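Long-range contact in imelysin-like protein (Psychrobacter arcticus, PDB 3PF0), which is of unknown function but belongs to the imelysin-like (M75) peptidase family and may be a metalloendopeptidase: residues 63-77 against 101-115. Sequence-based numbering, arbitrary orientation.
Sequences VIPAYADAAKQSDLL and QWLVLAQAWASAEMV
Gln101 reaches across to the helix of Gln73 with its whole length. Its CB meets Leu77 CD1; with chi1 at -172°, anti to the backbone N, CG is sent toward Leu77, 3.8 Å from Leu77 CA, and a bend at chi2 (43°) then turns the amide toward Gln73. CD passes Leu76, whose CD2 also touches OE1. At the tip, NE2 gives both its hydrogens to one residue: it lies 3.0 Å from Gln73 O and 3.0 Å from Gln73 OE1, each met on a lone pair. Gln73 O thus serves two donors, the other being Leu77 N, while a water links the two OE1 atoms. Gln73 NE2 in turn donates to Asp69 OD1 (3.0 Å). Were Gln101 shortened to an alanine, Gln73 O and OE1 would probably both lose their cross-helix donor, leaving the Gln73 amide less firmly held. The two helices form an antiparallel hairpin within an all-helical fold, their axes 8.4 Å apart at closest approach, packed knobs-into-holes: Gln73 sits among Gln101, Val104, Leu105 and Ala108, and Leu105 among Ala70, Gln73, Ser74 and Leu77. Alanines make the close approach possible, Ala70 CB lying 4.2 Å from Ala108 CB. Farther along, a water bridges Ala66 O and Ala108 O, and Tyr67 CE1 meets Trp109 CZ3 at 3.5 Å, rim to rim. Tyr67 OH donates to a water that also binds Ala112 O and Val115 O, tying the tyrosine to the turn that ends the second helix.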
# COMPACT_ATOMS: atom_id res chain seq x y z
N VAL A 63 -12.18 -1.40 -0.38
CA VAL A 63 -11.34 -2.20 -1.27
C VAL A 63 -11.41 -1.67 -2.72
O VAL A 63 -10.38 -1.24 -3.26
CB VAL A 63 -11.66 -3.71 -1.18
CG1 VAL A 63 -10.84 -4.52 -2.17
CG2 VAL A 63 -11.46 -4.23 0.24
N ILE A 64 -12.62 -1.71 -3.34
CA ILE A 64 -12.86 -1.26 -4.72
C ILE A 64 -12.46 0.23 -4.87
O ILE A 64 -11.68 0.49 -5.78
CB ILE A 64 -14.32 -1.58 -5.20
CG1 ILE A 64 -14.52 -3.11 -5.30
CG2 ILE A 64 -14.62 -0.90 -6.55
CD1 ILE A 64 -15.98 -3.63 -5.27
N PRO A 65 -12.83 1.19 -3.96
CA PRO A 65 -12.38 2.58 -4.14
C PRO A 65 -10.86 2.76 -4.08
O PRO A 65 -10.34 3.57 -4.84
CB PRO A 65 -13.05 3.32 -2.98
CG PRO A 65 -14.26 2.52 -2.69
CD PRO A 65 -13.79 1.10 -2.84
N ALA A 66 -10.15 1.98 -3.23
CA ALA A 66 -8.69 2.06 -3.12
C ALA A 66 -8.04 1.63 -4.43
O ALA A 66 -7.13 2.32 -4.90
CB ALA A 66 -8.19 1.20 -1.98
N TYR A 67 -8.52 0.54 -5.03
CA TYR A 67 -7.98 0.08 -6.30
C TYR A 67 -8.34 1.05 -7.43
O TYR A 67 -7.49 1.34 -8.27
CB TYR A 67 -8.45 -1.35 -6.63
CG TYR A 67 -7.76 -2.42 -5.81
CD1 TYR A 67 -6.37 -2.52 -5.77
CD2 TYR A 67 -8.50 -3.39 -5.12
CE1 TYR A 67 -5.73 -3.50 -5.01
CE2 TYR A 67 -7.87 -4.38 -4.37
CZ TYR A 67 -6.48 -4.43 -4.31
OH TYR A 67 -5.86 -5.44 -3.61
N ALA A 68 -9.58 1.59 -7.42
CA ALA A 68 -10.04 2.56 -8.42
C ALA A 68 -9.20 3.83 -8.37
O ALA A 68 -8.80 4.34 -9.42
CB ALA A 68 -11.52 2.89 -8.21
N ASP A 69 -8.86 4.30 -7.15
CA ASP A 69 -8.04 5.48 -6.95
C ASP A 69 -6.61 5.25 -7.43
O ASP A 69 -6.09 6.11 -8.13
CB ASP A 69 -8.03 5.94 -5.48
CG ASP A 69 -7.35 7.28 -5.31
OD1 ASP A 69 -7.65 8.21 -6.10
OD2 ASP A 69 -6.49 7.40 -4.40
N ALA A 70 -6.00 4.09 -7.11
CA ALA A 70 -4.65 3.77 -7.59
C ALA A 70 -4.62 3.76 -9.15
O ALA A 70 -3.67 4.28 -9.75
CB ALA A 70 -4.17 2.44 -7.02
N ALA A 71 -5.67 3.20 -9.78
CA ALA A 71 -5.79 3.15 -11.25
C ALA A 71 -5.92 4.57 -11.85
O ALA A 71 -5.27 4.88 -12.84
CB ALA A 71 -6.99 2.29 -11.66
N LYS A 72 -6.73 5.42 -11.20
CA LYS A 72 -6.98 6.83 -11.57
C LYS A 72 -5.65 7.63 -11.53
O LYS A 72 -5.33 8.34 -12.49
CB LYS A 72 -8.03 7.41 -10.60
CG LYS A 72 -8.36 8.89 -10.73
CD LYS A 72 -9.32 9.27 -9.60
CE LYS A 72 -9.57 10.75 -9.45
NZ LYS A 72 -10.69 11.03 -8.51
N GLN A 73 -4.87 7.47 -10.45
CA GLN A 73 -3.60 8.15 -10.25
C GLN A 73 -2.53 7.69 -11.25
O GLN A 73 -1.71 8.51 -11.65
CB GLN A 73 -3.10 7.97 -8.80
CG GLN A 73 -4.00 8.59 -7.72
CD GLN A 73 -4.64 9.92 -8.07
OE1 GLN A 73 -4.06 10.81 -8.70
NE2 GLN A 73 -5.87 10.08 -7.61
N SER A 74 -2.56 6.40 -11.65
CA SER A 74 -1.65 5.83 -12.64
C SER A 74 -1.99 6.41 -14.01
O SER A 74 -1.09 6.73 -14.79
CB SER A 74 -1.73 4.31 -12.65
OG SER A 74 -0.64 3.74 -13.36
N ASP A 75 -3.30 6.56 -14.30
CA ASP A 75 -3.80 7.17 -15.55
C ASP A 75 -3.37 8.64 -15.63
O ASP A 75 -2.94 9.08 -16.69
CB ASP A 75 -5.34 7.09 -15.65
CG ASP A 75 -5.92 5.73 -16.01
OD1 ASP A 75 -5.12 4.79 -16.26
OD2 ASP A 75 -7.16 5.60 -16.00
N LEU A 76 -3.50 9.39 -14.51
CA LEU A 76 -3.08 10.79 -14.51
C LEU A 76 -1.56 10.90 -14.70
O LEU A 76 -1.12 11.79 -15.44
CB LEU A 76 -3.55 11.57 -13.26
CG LEU A 76 -3.11 13.08 -13.18
CD1 LEU A 76 -3.50 13.89 -14.44
CD2 LEU A 76 -3.63 13.74 -11.93
N LEU A 77 -0.77 9.97 -14.11
CA LEU A 77 0.68 9.97 -14.29
C LEU A 77 1.01 9.72 -15.76
O LEU A 77 1.82 10.45 -16.33
CB LEU A 77 1.40 8.94 -13.38
CG LEU A 77 2.95 8.89 -13.47
CD1 LEU A 77 3.59 10.25 -13.09
CD2 LEU A 77 3.52 7.77 -12.62
N GLN A 101 3.15 13.71 -8.99
CA GLN A 101 2.07 12.78 -9.35
C GLN A 101 2.50 11.33 -9.05
O GLN A 101 1.66 10.52 -8.65
CB GLN A 101 1.64 12.97 -10.82
CG GLN A 101 0.39 12.18 -11.25
CD GLN A 101 -0.76 12.19 -10.25
OE1 GLN A 101 -1.05 13.19 -9.59
NE2 GLN A 101 -1.45 11.07 -10.14
N TRP A 102 3.79 11.00 -9.18
CA TRP A 102 4.26 9.65 -8.83
C TRP A 102 3.96 9.39 -7.34
O TRP A 102 3.47 8.32 -7.01
CB TRP A 102 5.76 9.45 -9.14
CG TRP A 102 6.31 8.17 -8.57
CD1 TRP A 102 6.23 6.92 -9.12
CD2 TRP A 102 6.83 7.99 -7.24
NE1 TRP A 102 6.73 5.98 -8.24
CE2 TRP A 102 7.08 6.61 -7.07
CE3 TRP A 102 7.13 8.86 -6.17
CZ2 TRP A 102 7.60 6.09 -5.88
CZ3 TRP A 102 7.63 8.34 -5.00
CH2 TRP A 102 7.91 6.98 -4.87
N LEU A 103 4.24 10.40 -6.45
CA LEU A 103 4.02 10.28 -5.00
C LEU A 103 2.53 10.07 -4.69
O LEU A 103 2.23 9.23 -3.83
CB LEU A 103 4.56 11.51 -4.24
CG LEU A 103 4.45 11.52 -2.69
CD1 LEU A 103 5.00 10.22 -2.07
CD2 LEU A 103 5.14 12.74 -2.10
N VAL A 104 1.62 10.82 -5.37
CA VAL A 104 0.15 10.69 -5.22
C VAL A 104 -0.23 9.22 -5.52
O VAL A 104 -0.96 8.60 -4.74
CB VAL A 104 -0.62 11.71 -6.11
CG1 VAL A 104 -2.14 11.48 -6.06
CG2 VAL A 104 -0.29 13.16 -5.75
N LEU A 105 0.32 8.66 -6.62
CA LEU A 105 0.12 7.28 -7.03
C LEU A 105 0.72 6.29 -6.01
O LEU A 105 0.08 5.28 -5.71
CB LEU A 105 0.70 7.03 -8.44
CG LEU A 105 0.93 5.57 -8.87
CD1 LEU A 105 -0.39 4.78 -8.98
CD2 LEU A 105 1.70 5.50 -10.15
N ALA A 106 1.94 6.55 -5.52
CA ALA A 106 2.59 5.66 -4.54
C ALA A 106 1.80 5.62 -3.24
O ALA A 106 1.65 4.55 -2.65
CB ALA A 106 4.03 6.11 -4.28
N GLN A 107 1.22 6.77 -2.83
CA GLN A 107 0.37 6.90 -1.64
C GLN A 107 -0.95 6.11 -1.81
O GLN A 107 -1.37 5.44 -0.86
CB GLN A 107 0.09 8.37 -1.33
CG GLN A 107 1.28 9.10 -0.71
CD GLN A 107 0.98 10.56 -0.47
OE1 GLN A 107 0.90 11.36 -1.40
NE2 GLN A 107 0.85 10.94 0.78
N ALA A 108 -1.58 6.18 -3.01
CA ALA A 108 -2.83 5.47 -3.34
C ALA A 108 -2.62 3.96 -3.33
O ALA A 108 -3.47 3.23 -2.82
CB ALA A 108 -3.36 5.91 -4.71
N TRP A 109 -1.50 3.48 -3.86
CA TRP A 109 -1.23 2.05 -3.84
C TRP A 109 -0.89 1.57 -2.42
O TRP A 109 -1.27 0.45 -2.06
CB TRP A 109 -0.13 1.64 -4.81
CG TRP A 109 0.18 0.18 -4.74
CD1 TRP A 109 1.28 -0.40 -4.17
CD2 TRP A 109 -0.70 -0.90 -5.10
NE1 TRP A 109 1.16 -1.77 -4.20
CE2 TRP A 109 -0.06 -2.11 -4.74
CE3 TRP A 109 -1.98 -0.97 -5.69
CZ2 TRP A 109 -0.63 -3.36 -4.97
CZ3 TRP A 109 -2.55 -2.21 -5.91
CH2 TRP A 109 -1.88 -3.39 -5.56
N ALA A 110 -0.21 2.42 -1.61
CA ALA A 110 0.13 2.09 -0.22
C ALA A 110 -1.16 1.83 0.57
O ALA A 110 -1.21 0.89 1.36
CB ALA A 110 0.93 3.22 0.43
N SER A 111 -2.22 2.61 0.28
CA SER A 111 -3.54 2.45 0.88
C SER A 111 -4.19 1.14 0.40
O SER A 111 -4.65 0.37 1.23
CB SER A 111 -4.42 3.65 0.54
OG SER A 111 -3.90 4.78 1.23
N ALA A 112 -4.15 0.86 -0.92
CA ALA A 112 -4.70 -0.38 -1.52
C ALA A 112 -4.01 -1.66 -0.99
O ALA A 112 -4.60 -2.75 -1.03
CB ALA A 112 -4.60 -0.33 -3.05
N GLU A 113 -2.78 -1.52 -0.45
CA GLU A 113 -2.01 -2.63 0.12
C GLU A 113 -2.62 -3.17 1.44
O GLU A 113 -2.13 -4.17 1.97
CB GLU A 113 -0.55 -2.23 0.32
CG GLU A 113 0.27 -2.38 -0.95
CD GLU A 113 1.73 -2.00 -0.85
OE1 GLU A 113 2.09 -1.22 0.06
OE2 GLU A 113 2.52 -2.44 -1.71
N MSE A 114 -3.71 -2.55 1.93
CA MSE A 114 -4.47 -3.01 3.10
C MSE A 114 -5.03 -4.43 2.83
O MSE A 114 -5.34 -5.15 3.76
CB MSE A 114 -5.60 -2.02 3.45
CG MSE A 114 -6.76 -2.04 2.45
SE MSE A 114 -8.24 -0.87 2.90
CE MSE A 114 -8.17 0.26 1.36
N VAL A 115 -5.19 -4.78 1.53
CA VAL A 115 -5.63 -6.08 1.00
C VAL A 115 -4.37 -6.81 0.52
O VAL A 115 -3.65 -6.28 -0.33
CB VAL A 115 -6.72 -5.91 -0.11
CG1 VAL A 115 -7.06 -7.23 -0.78
CG2 VAL A 115 -7.98 -5.27 0.46
O HOH W 1 -5.95 3.89 -3.16
O HOH W 2 -3.50 -4.91 -2.73
O HOH W 3 -3.81 13.86 -8.50